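Local coordinates for putative lipoprotein GNA1162 (Neisseria meningitidis, PDB 4HRV) that is of unconfirmed function but, as a putative lipoprotein with a TolB_N-like fold, is probably anchored to a membrane by a lipid and forms a dimer, at residues I16-P21 against A40-A45; W32-S37 against I90-Y95; E56-Q61 against H79-N84; A128-G133 against G140-L145. The protein carries 3 engineered substitutions. All blocks are in the same frame, centred on the assembly; numbering follows the deposited sequence.

Interaction 1: I16-P21 against A40-A45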
loop_
_atom_site.group_PDB
_atom_site.type_symbol
_atom_site.label_atom_id
_atom_site.label_comp_id
_atom_site.label_asym_id
_atom_site.label_seq_id
_atom_site.Cartn_x
_atom_site.Cartn_y
_atom_site.Cartn_z
ATOM N N ILE B 16 -17.350 11.143 7.211
ATOM C CA ILE B 16 -16.054 11.697 6.869
ATOM C C ILE B 16 -16.110 12.481 5.575
ATOM O O ILE B 16 -16.479 11.939 4.528
ATOM C CB ILE B 16 -15.018 10.595 6.702
ATOM C CG1 ILE B 16 -14.782 9.878 8.032
ATOM C CG2 ILE B 16 -13.714 11.155 6.155
ATOM C CD1 ILE B 16 -13.751 8.751 7.913
ATOM N N LEU B 17 -15.722 13.750 5.667
ATOM C CA LEU B 17 -15.511 14.598 4.503
ATOM C C LEU B 17 -14.073 14.438 4.005
ATOM O O LEU B 17 -13.111 14.735 4.720
ATOM C CB LEU B 17 -15.772 16.071 4.862
ATOM C CG LEU B 17 -15.553 17.097 3.748
ATOM C CD1 LEU B 17 -16.539 16.859 2.621
ATOM C CD2 LEU B 17 -15.676 18.542 4.269
ATOM N N VAL B 18 -13.924 13.941 2.784
ATOM C CA VAL B 18 -12.623 13.942 2.144
ATOM C C VAL B 18 -12.525 15.144 1.229
ATOM O O VAL B 18 -13.283 15.277 0.262
ATOM C CB VAL B 18 -12.349 12.644 1.361
ATOM C CG1 VAL B 18 -10.880 12.597 0.949
ATOM C CG2 VAL B 18 -12.717 11.431 2.230
ATOM N N VAL B 19 -11.605 16.045 1.554
ATOM C CA VAL B 19 -11.424 17.231 0.735
ATOM C C VAL B 19 -10.436 16.907 -0.382
ATOM O O VAL B 19 -9.654 15.967 -0.264
ATOM C CB VAL B 19 -10.921 18.444 1.546
ATOM C CG1 VAL B 19 -11.977 18.887 2.582
ATOM C CG2 VAL B 19 -9.595 18.139 2.186
ATOM N N PRO B 20 -10.493 17.667 -1.483
ATOM C CA PRO B 20 -9.541 17.480 -2.580
ATOM C C PRO B 20 -8.123 17.435 -2.042
ATOM O O PRO B 20 -7.714 18.333 -1.306
ATOM C CB PRO B 20 -9.747 18.730 -3.433
ATOM C CG PRO B 20 -11.174 19.078 -3.231
ATOM C CD PRO B 20 -11.511 18.683 -1.799
ATOM N N PRO B 21 -7.369 16.385 -2.392
ATOM C CA PRO B 21 -6.019 16.267 -1.842
ATOM C C PRO B 21 -5.074 17.354 -2.337
ATOM O O PRO B 21 -5.205 17.830 -3.462
ATOM C CB PRO B 21 -5.565 14.877 -2.326
ATOM C CG PRO B 21 -6.856 14.114 -2.504
ATOM C CD PRO B 21 -7.795 15.152 -3.077
ATOM N N ALA B 40 -14.525 3.716 -1.876
ATOM C CA ALA B 40 -14.744 2.288 -1.621
ATOM C C ALA B 40 -14.087 1.809 -0.324
ATOM O O ALA B 40 -14.743 1.222 0.533
ATOM C CB ALA B 40 -14.293 1.448 -2.815
ATOM N N PRO B 41 -12.780 2.052 -0.175
ATOM C CA PRO B 41 -12.145 1.611 1.071
ATOM C C PRO B 41 -12.738 2.229 2.340
ATOM O O PRO B 41 -12.816 1.534 3.357
ATOM C CB PRO B 41 -10.664 1.995 0.881
ATOM C CG PRO B 41 -10.605 2.825 -0.361
ATOM C CD PRO B 41 -11.796 2.478 -1.183
ATOM N N LEU B 42 -13.165 3.495 2.294
ATOM C CA LEU B 42 -13.768 4.115 3.473
ATOM C C LEU B 42 -15.138 3.513 3.810
ATOM O O LEU B 42 -15.451 3.280 4.976
ATOM C CB LEU B 42 -13.878 5.643 3.315
ATOM C CG LEU B 42 -12.576 6.446 3.418
ATOM C CD1 LEU B 42 -12.837 7.939 3.194
ATOM C CD2 LEU B 42 -11.921 6.218 4.774
ATOM N N SER B 43 -15.955 3.269 2.792
ATOM C CA SER B 43 -17.259 2.668 3.028
ATOM C C SER B 43 -17.091 1.212 3.460
ATOM O O SER B 43 -17.791 0.735 4.351
ATOM C CB SER B 43 -18.139 2.764 1.783
ATOM O OG SER B 43 -17.637 1.944 0.746
ATOM N N GLU B 44 -16.147 0.514 2.839
ATOM C CA GLU B 44 -15.873 -0.873 3.201
ATOM C C GLU B 44 -15.365 -0.970 4.641
ATOM O O GLU B 44 -15.490 -2.013 5.278
ATOM C CB GLU B 44 -14.896 -1.518 2.212
ATOM C CG GLU B 44 -15.493 -1.706 0.818
ATOM C CD GLU B 44 -14.491 -2.219 -0.208
ATOM O OE1 GLU B 44 -14.880 -2.376 -1.388
ATOM O OE2 GLU B 44 -13.319 -2.461 0.160
ATOM N N ALA B 45 -14.819 0.127 5.160
ATOM C CA ALA B 45 -14.375 0.162 6.555
ATOM C C ALA B 45 -15.476 0.636 7.495
ATOM O O ALA B 45 -15.274 0.727 8.710
ATOM C CB ALA B 45 -13.126 1.019 6.708
#

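Interaction 2: W32-S37 against I90-Y95. Engineered in segment 32-37: Met-34 (natural residue Val).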
loop_
_atom_site.group_PDB
_atom_site.type_symbol
_atom_site.label_atom_id
_atom_site.label_comp_id
_atom_site.label_asym_id
_atom_site.label_seq_id
_atom_site.Cartn_x
_atom_site.Cartn_y
_atom_site.Cartn_z
ATOM N N TRP B 32 -4.842 13.426 -9.705
ATOM C CA TRP B 32 -5.990 13.166 -10.568
ATOM C C TRP B 32 -6.686 11.860 -10.180
ATOM O O TRP B 32 -6.057 10.798 -10.115
ATOM C CB TRP B 32 -5.596 13.132 -12.046
ATOM C CG TRP B 32 -6.779 12.913 -12.949
ATOM C CD1 TRP B 32 -7.288 11.712 -13.363
ATOM C CD2 TRP B 32 -7.613 13.923 -13.530
ATOM N NE1 TRP B 32 -8.381 11.917 -14.173
ATOM C CE2 TRP B 32 -8.600 13.265 -14.291
ATOM C CE3 TRP B 32 -7.618 15.321 -13.483
ATOM C CZ2 TRP B 32 -9.581 13.955 -15.000
ATOM C CZ3 TRP B 32 -8.596 16.008 -14.188
ATOM C CH2 TRP B 32 -9.563 15.323 -14.936
ATOM N N GLY B 33 -7.982 11.963 -9.897
ATOM C CA GLY B 33 -8.818 10.813 -9.598
ATOM C C GLY B 33 -8.637 10.232 -8.212
ATOM O O GLY B 33 -9.306 9.268 -7.842
HETATM N N MSE B 34 -7.732 10.806 -7.432
HETATM C CA MSE B 34 -7.455 10.251 -6.117
HETATM C C MSE B 34 -8.651 10.363 -5.163
HETATM O O MSE B 34 -8.969 9.413 -4.438
HETATM C CB MSE B 34 -6.221 10.909 -5.516
HETATM C CG MSE B 34 -5.916 10.436 -4.124
HETATM SE SE MSE B 34 -4.179 11.075 -3.532
HETATM C CE MSE B 34 -3.284 9.351 -3.313
ATOM N N LEU B 35 -9.312 11.521 -5.167
ATOM C CA LEU B 35 -10.476 11.744 -4.310
ATOM C C LEU B 35 -11.497 10.623 -4.482
ATOM O O LEU B 35 -11.958 10.038 -3.502
ATOM C CB LEU B 35 -11.118 13.104 -4.604
ATOM C CG LEU B 35 -12.317 13.495 -3.722
ATOM C CD1 LEU B 35 -11.988 13.315 -2.262
ATOM C CD2 LEU B 35 -12.783 14.930 -4.007
ATOM N N ALA B 36 -11.835 10.323 -5.735
ATOM C CA ALA B 36 -12.740 9.218 -6.063
ATOM C C ALA B 36 -12.282 7.863 -5.506
ATOM O O ALA B 36 -13.098 7.050 -5.063
ATOM C CB ALA B 36 -12.922 9.126 -7.571
ATOM N N SER B 37 -10.979 7.619 -5.522
ATOM C CA SER B 37 -10.462 6.322 -5.093
ATOM C C SER B 37 -10.649 6.034 -3.598
ATOM O O SER B 37 -10.456 4.895 -3.150
ATOM C CB SER B 37 -8.982 6.187 -5.463
ATOM O OG SER B 37 -8.157 6.728 -4.446
ATOM N N ILE B 90 -5.577 14.688 2.674
ATOM C CA ILE B 90 -4.512 13.910 2.031
ATOM C C ILE B 90 -3.562 14.839 1.295
ATOM O O ILE B 90 -4.001 15.768 0.629
ATOM C CB ILE B 90 -5.096 12.929 1.028
ATOM C CG1 ILE B 90 -6.068 11.975 1.740
ATOM C CG2 ILE B 90 -3.979 12.165 0.302
ATOM C CD1 ILE B 90 -6.921 11.180 0.791
ATOM N N THR B 91 -2.266 14.582 1.425
ATOM C CA THR B 91 -1.239 15.300 0.685
ATOM C C THR B 91 -0.306 14.321 -0.045
ATOM O O THR B 91 0.265 13.418 0.566
ATOM C CB THR B 91 -0.406 16.195 1.622
ATOM O OG1 THR B 91 -1.266 17.145 2.248
ATOM C CG2 THR B 91 0.687 16.937 0.854
ATOM N N VAL B 92 -0.190 14.494 -1.356
ATOM C CA VAL B 92 0.786 13.754 -2.146
ATOM C C VAL B 92 2.109 14.512 -2.108
ATOM O O VAL B 92 2.191 15.659 -2.567
ATOM C CB VAL B 92 0.331 13.595 -3.606
ATOM C CG1 VAL B 92 1.476 13.004 -4.471
ATOM C CG2 VAL B 92 -0.903 12.716 -3.676
ATOM N N THR B 93 3.134 13.879 -1.545
ATOM C CA THR B 93 4.425 14.528 -1.347
ATOM C C THR B 93 5.435 14.106 -2.406
ATOM O O THR B 93 6.427 14.798 -2.647
ATOM C CB THR B 93 4.985 14.210 0.048
ATOM O OG1 THR B 93 5.170 12.790 0.182
ATOM C CG2 THR B 93 4.021 14.689 1.111
ATOM N N GLU B 94 5.185 12.966 -3.039
ATOM C CA GLU B 94 6.030 12.534 -4.142
ATOM C C GLU B 94 5.224 11.870 -5.259
ATOM O O GLU B 94 4.278 11.136 -5.009
ATOM C CB GLU B 94 7.128 11.595 -3.635
ATOM C CG GLU B 94 8.207 11.333 -4.653
ATOM C CD GLU B 94 9.463 10.747 -4.037
ATOM O OE1 GLU B 94 10.568 11.033 -4.553
ATOM O OE2 GLU B 94 9.340 10.006 -3.035
ATOM N N TYR B 95 5.607 12.129 -6.501
ATOM C CA TYR B 95 4.949 11.494 -7.630
ATOM C C TYR B 95 5.810 11.631 -8.866
ATOM O O TYR B 95 6.040 12.738 -9.351
ATOM C CB TYR B 95 3.591 12.134 -7.890
ATOM C CG TYR B 95 2.764 11.450 -8.960
ATOM C CD1 TYR B 95 3.012 11.670 -10.316
ATOM C CD2 TYR B 95 1.723 10.599 -8.616
ATOM C CE1 TYR B 95 2.247 11.053 -11.297
ATOM C CE2 TYR B 95 0.952 9.981 -9.586
ATOM C CZ TYR B 95 1.220 10.204 -10.921
ATOM O OH TYR B 95 0.449 9.582 -11.873
#

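Interaction 3: E56-Q61 against H79-N84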
loop_
_atom_site.group_PDB
_atom_site.type_symbol
_atom_site.label_atom_id
_atom_site.label_comp_id
_atom_site.label_asym_id
_atom_site.label_seq_id
_atom_site.Cartn_x
_atom_site.Cartn_y
_atom_site.Cartn_z
ATOM N N GLU B 56 -16.964 18.182 -4.697
ATOM C CA GLU B 56 -16.325 19.125 -5.612
ATOM C C GLU B 56 -17.292 20.223 -6.001
ATOM O O GLU B 56 -16.922 21.382 -6.046
ATOM C CB GLU B 56 -15.812 18.426 -6.880
ATOM C CG GLU B 56 -14.757 17.360 -6.645
ATOM C CD GLU B 56 -14.360 16.643 -7.937
ATOM O OE1 GLU B 56 -14.428 17.275 -9.016
ATOM O OE2 GLU B 56 -14.002 15.450 -7.880
ATOM N N GLU B 57 -18.539 19.854 -6.275
ATOM C CA GLU B 57 -19.531 20.828 -6.717
ATOM C C GLU B 57 -19.914 21.803 -5.609
ATOM O O GLU B 57 -20.124 22.991 -5.865
ATOM C CB GLU B 57 -20.779 20.142 -7.280
ATOM C CG GLU B 57 -21.914 21.108 -7.640
ATOM C CD GLU B 57 -21.541 22.091 -8.744
ATOM O OE1 GLU B 57 -20.652 21.770 -9.564
ATOM O OE2 GLU B 57 -22.139 23.189 -8.786
ATOM N N THR B 58 -20.010 21.307 -4.378
ATOM C CA THR B 58 -20.319 22.195 -3.255
ATOM C C THR B 58 -19.219 23.226 -3.030
ATOM O O THR B 58 -19.499 24.387 -2.760
ATOM C CB THR B 58 -20.583 21.414 -1.951
ATOM O OG1 THR B 58 -21.812 20.697 -2.088
ATOM C CG2 THR B 58 -20.689 22.363 -0.758
ATOM N N PHE B 59 -17.963 22.806 -3.130
ATOM C CA PHE B 59 -16.874 23.770 -3.016
ATOM C C PHE B 59 -16.926 24.789 -4.149
ATOM O O PHE B 59 -16.726 25.977 -3.930
ATOM C CB PHE B 59 -15.517 23.077 -2.967
ATOM C CG PHE B 59 -15.190 22.508 -1.621
ATOM C CD1 PHE B 59 -15.013 23.351 -0.530
ATOM C CD2 PHE B 59 -15.084 21.143 -1.437
ATOM C CE1 PHE B 59 -14.719 22.840 0.717
ATOM C CE2 PHE B 59 -14.793 20.623 -0.193
ATOM C CZ PHE B 59 -14.619 21.479 0.894
ATOM N N LYS B 60 -17.204 24.318 -5.357
ATOM C CA LYS B 60 -17.288 25.214 -6.502
ATOM C C LYS B 60 -18.370 26.264 -6.269
ATOM O O LYS B 60 -18.158 27.448 -6.510
ATOM C CB LYS B 60 -17.544 24.443 -7.801
ATOM C CG LYS B 60 -17.928 25.343 -8.972
ATOM C CD LYS B 60 -18.003 24.580 -10.287
ATOM C CE LYS B 60 -18.134 25.539 -11.473
ATOM N NZ LYS B 60 -18.025 24.856 -12.797
ATOM N N GLN B 61 -19.529 25.831 -5.786
ATOM C CA GLN B 61 -20.615 26.761 -5.538
ATOM C C GLN B 61 -20.253 27.743 -4.432
ATOM O O GLN B 61 -20.762 28.860 -4.395
ATOM C CB GLN B 61 -21.900 26.011 -5.196
ATOM C CG GLN B 61 -22.418 25.171 -6.341
ATOM C CD GLN B 61 -23.807 24.641 -6.083
ATOM O OE1 GLN B 61 -24.271 24.626 -4.944
ATOM N NE2 GLN B 61 -24.486 24.211 -7.142
ATOM N N HIS B 79 -17.678 21.863 8.733
ATOM C CA HIS B 79 -18.811 21.236 9.420
ATOM C C HIS B 79 -20.100 22.047 9.260
ATOM O O HIS B 79 -21.176 21.467 9.144
ATOM C CB HIS B 79 -18.517 21.026 10.912
ATOM C CG HIS B 79 -19.691 20.514 11.687
ATOM N ND1 HIS B 79 -20.074 19.193 11.670
ATOM C CD2 HIS B 79 -20.575 21.153 12.491
ATOM C CE1 HIS B 79 -21.138 19.033 12.436
ATOM N NE2 HIS B 79 -21.462 20.208 12.947
ATOM N N GLN B 80 -19.987 23.377 9.273
ATOM C CA GLN B 80 -21.136 24.251 9.042
ATOM C C GLN B 80 -21.757 23.986 7.671
ATOM O O GLN B 80 -22.965 24.136 7.488
ATOM C CB GLN B 80 -20.755 25.738 9.140
ATOM C CG GLN B 80 -20.461 26.264 10.543
ATOM C CD GLN B 80 -20.178 27.772 10.560
ATOM O OE1 GLN B 80 -19.131 28.218 11.038
ATOM N NE2 GLN B 80 -21.117 28.556 10.040
ATOM N N ILE B 81 -20.933 23.605 6.701
ATOM C CA ILE B 81 -21.440 23.373 5.354
ATOM C C ILE B 81 -21.992 21.971 5.164
ATOM O O ILE B 81 -23.106 21.793 4.674
ATOM C CB ILE B 81 -20.363 23.613 4.291
ATOM C CG1 ILE B 81 -19.990 25.095 4.253
ATOM C CG2 ILE B 81 -20.852 23.096 2.927
ATOM C CD1 ILE B 81 -18.693 25.393 3.504
ATOM N N PHE B 82 -21.218 20.972 5.575
ATOM C CA PHE B 82 -21.532 19.592 5.247
ATOM C C PHE B 82 -22.175 18.776 6.383
ATOM O O PHE B 82 -22.784 17.733 6.125
ATOM C CB PHE B 82 -20.259 18.867 4.820
ATOM C CG PHE B 82 -19.662 19.347 3.527
ATOM C CD1 PHE B 82 -20.118 18.854 2.311
ATOM C CD2 PHE B 82 -18.595 20.229 3.529
ATOM C CE1 PHE B 82 -19.538 19.267 1.109
ATOM C CE2 PHE B 82 -18.014 20.644 2.333
ATOM C CZ PHE B 82 -18.495 20.161 1.125
ATOM N N GLY B 83 -21.992 19.206 7.627
ATOM C CA GLY B 83 -22.491 18.439 8.762
ATOM C C GLY B 83 -21.669 17.203 9.087
ATOM O O GLY B 83 -22.125 16.322 9.819
ATOM N N ASN B 84 -20.459 17.131 8.530
ATOM C CA ASN B 84 -19.546 16.011 8.748
ATOM C C ASN B 84 -18.934 15.940 10.161
ATOM O O ASN B 84 -18.623 16.959 10.760
ATOM C CB ASN B 84 -18.412 16.063 7.707
ATOM C CG ASN B 84 -17.617 17.356 7.771
ATOM O OD1 ASN B 84 -16.418 17.339 8.025
ATOM N ND2 ASN B 84 -18.283 18.485 7.544
#

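Interaction 4: A128-G133 against G140-L145. Engineered in segment 140-145: Met-144 (natural residue Ala).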
loop_
_atom_site.group_PDB
_atom_site.type_symbol
_atom_site.label_atom_id
_atom_site.label_comp_id
_atom_site.label_asym_id
_atom_site.label_seq_id
_atom_site.Cartn_x
_atom_site.Cartn_y
_atom_site.Cartn_z
ATOM N N ALA B 128 2.320 6.787 3.389
ATOM C CA ALA B 128 2.677 5.630 2.590
ATOM C C ALA B 128 3.541 6.095 1.443
ATOM O O ALA B 128 3.279 7.134 0.828
ATOM C CB ALA B 128 1.426 4.938 2.074
ATOM N N SER B 129 4.591 5.332 1.173
ATOM C CA SER B 129 5.445 5.616 0.046
ATOM C C SER B 129 5.656 4.292 -0.659
ATOM O O SER B 129 6.099 3.321 -0.046
ATOM C CB SER B 129 6.765 6.240 0.511
ATOM O OG SER B 129 7.684 6.356 -0.564
ATOM N N ILE B 130 5.294 4.254 -1.936
ATOM C CA ILE B 130 5.254 3.011 -2.679
ATOM C C ILE B 130 6.009 3.187 -3.982
ATOM O O ILE B 130 5.865 4.212 -4.660
ATOM C CB ILE B 130 3.804 2.596 -2.925
ATOM C CG1 ILE B 130 3.146 2.251 -1.590
ATOM C CG2 ILE B 130 3.738 1.415 -3.845
ATOM C CD1 ILE B 130 1.643 2.140 -1.655
ATOM N N ARG B 131 6.842 2.199 -4.307
ATOM C CA ARG B 131 7.729 2.274 -5.450
ATOM C C ARG B 131 7.608 1.012 -6.282
ATOM O O ARG B 131 7.380 -0.082 -5.757
ATOM C CB ARG B 131 9.181 2.405 -4.992
ATOM C CG ARG B 131 9.440 3.518 -4.000
ATOM C CD ARG B 131 10.764 3.296 -3.293
ATOM N NE ARG B 131 11.747 2.673 -4.178
ATOM C CZ ARG B 131 12.627 3.349 -4.907
ATOM N NH1 ARG B 131 12.653 4.676 -4.857
ATOM N NH2 ARG B 131 13.483 2.698 -5.685
ATOM N N GLU B 132 7.787 1.163 -7.585
ATOM C CA GLU B 132 7.649 0.036 -8.483
ATOM C C GLU B 132 8.564 0.210 -9.677
ATOM O O GLU B 132 8.710 1.317 -10.196
ATOM C CB GLU B 132 6.204 -0.066 -8.944
ATOM C CG GLU B 132 5.841 -1.378 -9.570
ATOM C CD GLU B 132 4.443 -1.357 -10.135
ATOM O OE1 GLU B 132 4.074 -0.328 -10.746
ATOM O OE2 GLU B 132 3.713 -2.358 -9.953
ATOM N N GLY B 133 9.192 -0.886 -10.100
ATOM C CA GLY B 133 9.978 -0.879 -11.320
ATOM C C GLY B 133 9.078 -0.576 -12.502
ATOM O O GLY B 133 8.053 -1.230 -12.689
ATOM N N GLY B 140 -1.639 -5.542 -9.370
ATOM C CA GLY B 140 -1.973 -6.718 -8.585
ATOM C C GLY B 140 -0.904 -7.031 -7.555
ATOM O O GLY B 140 -1.197 -7.164 -6.369
ATOM N N LEU B 141 0.340 -7.146 -8.014
ATOM C CA LEU B 141 1.464 -7.429 -7.131
ATOM C C LEU B 141 1.760 -6.289 -6.157
ATOM O O LEU B 141 2.080 -6.540 -5.005
ATOM C CB LEU B 141 2.718 -7.771 -7.954
ATOM C CG LEU B 141 2.534 -8.999 -8.844
ATOM C CD1 LEU B 141 3.743 -9.241 -9.740
ATOM C CD2 LEU B 141 2.246 -10.235 -7.988
ATOM N N LEU B 142 1.687 -5.042 -6.619
ATOM C CA LEU B 142 1.892 -3.903 -5.727
ATOM C C LEU B 142 0.807 -3.894 -4.668
ATOM O O LEU B 142 1.063 -3.613 -3.500
ATOM C CB LEU B 142 1.853 -2.580 -6.490
ATOM C CG LEU B 142 3.071 -1.654 -6.391
ATOM C CD1 LEU B 142 2.638 -0.202 -6.587
ATOM C CD2 LEU B 142 3.802 -1.817 -5.081
ATOM N N GLY B 143 -0.407 -4.227 -5.091
ATOM C CA GLY B 143 -1.523 -4.369 -4.178
ATOM C C GLY B 143 -1.255 -5.388 -3.092
ATOM O O GLY B 143 -1.461 -5.105 -1.903
HETATM N N MSE B 144 -0.776 -6.570 -3.486
HETATM C CA MSE B 144 -0.534 -7.622 -2.501
HETATM C C MSE B 144 0.580 -7.233 -1.549
HETATM O O MSE B 144 0.517 -7.552 -0.372
HETATM C CB MSE B 144 -0.242 -8.982 -3.151
HETATM C CG MSE B 144 1.198 -9.235 -3.493
HETATM SE SE MSE B 144 2.402 -9.721 -2.013
HETATM C CE MSE B 144 4.068 -9.321 -2.988
ATOM N N LEU B 145 1.597 -6.536 -2.053
ATOM C CA LEU B 145 2.661 -6.045 -1.176
ATOM C C LEU B 145 2.179 -5.019 -0.144
ATOM O O LEU B 145 2.489 -5.148 1.033
ATOM C CB LEU B 145 3.840 -5.477 -1.975
ATOM C CG LEU B 145 4.982 -4.985 -1.081
ATOM C CD1 LEU B 145 5.486 -6.105 -0.162
ATOM C CD2 LEU B 145 6.126 -4.410 -1.902
#

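Interaction 1: I16-P21 against A40-A45
Leu-42 on helix 39-44 reaches across to Ile-16 and Val-18 on strand 15-23. Its CB points at the strand and carries CG with it. CG lies anti to the carbonyl carbon (chi1 -73°), and from there the two methyls part. CD1 continues the main direction of the chain and ends 3.6 Å from Val-18 CG2. Here the two side chains come tip to tip, methyl against methyl. CD2 branches off toward Ile-16, where its partner is the far end of that side chain: Leu-42 CD2 and Ile-16 CD1 are 4.4 Å apart, a looser touch.

Ile-16 and Val-18 are two positions apart on the strand, and both side chains leave the same face. Leu-17, between them, points the other way, to Leu-78 of helix 75-82. The forked end of one leucine thus serves two strand residues. No hydrogen bond links the segments, and all three touching residues are buried. Leu-88 of the neighbouring strand 86-99 packs on both Ile-16 and Val-18.

Leu-141 of the second subunit also packs on Leu-42, so Leu-42 meets both the strand and the second subunit. The arrangement is that of an alpha/beta layer, with a short helix laid over one face of a mixed sheet through one leucine.

Interaction 2: W32-S37 against I90-Y95
Met-34, a selenomethionine engineered in place of valine, lays its SE atom against Ile-90 and Val-92 of strand 86-99. The side chain runs extended from the backbone, with CG anti to the backbone N (chi1 177°). It bends only at the last torsion (chi3 -117°), which turns CE aside. The chain crosses both strand residues obliquely and meets them with its flank near the tip.

SE touches one methyl on each. The closer is Val-92, whose CG2 is 3.7 Å from Met-34 SE. Ile-90 offers its CG2 at 4.0 Å from Met-34 SE. The bend also leaves Met-34 CE 4.1 Å from Val-92 CG2, so the valine methyl meets two atoms of the selenomethionine. Thr-91 lies between the two strand residues and its side chain leaves the opposite face.

The contact is buried and wholly apolar. At the base of Met-34, its own carbonyl is held by a serine: Ser-37 OG donates to Met-34 O at 2.8 Å, in the carbonyl plane and on a lone pair. Pro-21 of strand 15-23 packs on both Met-34 and Ile-90. Gln-152 of the second subunit touches Met-34, and its NE2 bonds to Trp-32 O. The arrangement is that of a weakly bonded helical turn, about 34-37, set on one face of the mixed sheet beside the dimer interface.

Interaction 3: E56-Q61 against H79-N84
Phe-82, Thr-58 and Phe-59 carry most of the contact between helices 52-61 and 75-82. The Phe-82 ring reaches across to helix 52-61 and meets two neighbouring residues there. With chi1 at -67°, its CG stands beside the backbone N, and the ring is sent out toward the other helix.

Thr-58 comes from the opposite direction. Its methyl makes the closest approach, with CG2 3.6 Å from Phe-82 CZ. Thr-58 CB adds a second touch, 3.9 Å from Phe-82 CE1. The methyl also meets Ile-81, where Thr-58 CG2 and Ile-81 CG2 are 3.8 Å apart. These two side chains slide past each other in opposite directions. Ile-81 CG2 also lies over one face of the Phe-82 ring, toward its rim.

Phe-59 meets the same end of the ring, mostly at CE2 and CZ. Phe-59 CZ is 3.8 Å from Phe-82 CE2, while Phe-82 CZ sits over one face of the Phe-59 ring, displaced toward its rim. The ring planes are inclined at 54°, and the pairing is oblique.

Beyond the contact, Gly-83, just after helix 75-82, has a positive phi, and His-79 ND1 donates to Asn-84 O at 2.8 Å. The C-terminal end of helix 75-82 thus abuts the flank of helix 52-61. Phe-59 and Phe-82 both pack on the face of strand 15-23 that carries Leu-17 and Val-19.

Interaction 4: A128-G133 against G140-L145
The apolar part of this contact is Ile-130 against Leu-142. The two side chains meet at a slant, and Ile-130 CG2 sits at the fork of the leucine. It lies 3.4 Å from Leu-142 CD1 and 3.5 Å from Leu-142 CD2, tighter than usual for carbon pairs. Leu-142 has an unusual first torsion (chi1 -123°), which suggests some strain here.

Contacts between apolar and polar atoms come next. Glu-132 lies on the same strand face as Ile-130. Its CG is anti to the backbone N (chi1 -164°), and the extended chain brings the carboxylate slantwise across the leucine, with Glu-132 OE2 3.7 Å from Leu-142 CG. Arg-131 adds its backbone, with Arg-131 O 4.0 Å from Leu-142 CD2.

No hydrogen bond joins the segments. OE2 of the buried Glu-132 is instead bonded to Asn-138 N, just before the helix segment, and to Trp-124 NE1 of the second subunit.

Strand and helix run roughly antiparallel, at 145°; the axes of 128-133 and 140-145 come within 10.1 Å. This is a strand and the helix that follows it, folded back over one face at a dimer interface: strand 122-133 pairs antiparallel with a strand of the second subunit, so the sheet continues across the interface.

In the fold
Interactions 1, 2 and 4 all reach the same mixed sheet, and all three also touch the second subunit. Interactions 1 and 2 are neighbours, their centres about 12 Å apart. Their segments alternate along the chain, and Val-18 O packs 3.4 Å from Leu-35 CD1. Interaction 3 lies about 15 Å from interaction 1, centre to centre, and joins it through Leu-17 CD2, 3.5 Å from Phe-82 CD2. Strand 15-23 therefore carries interaction 1 on one face and leans on interaction 3 with the other. Interaction 4 is remote from interaction 3, about 33 Å between centres, on the opposite side of the chain's centre. It touches none of the other three.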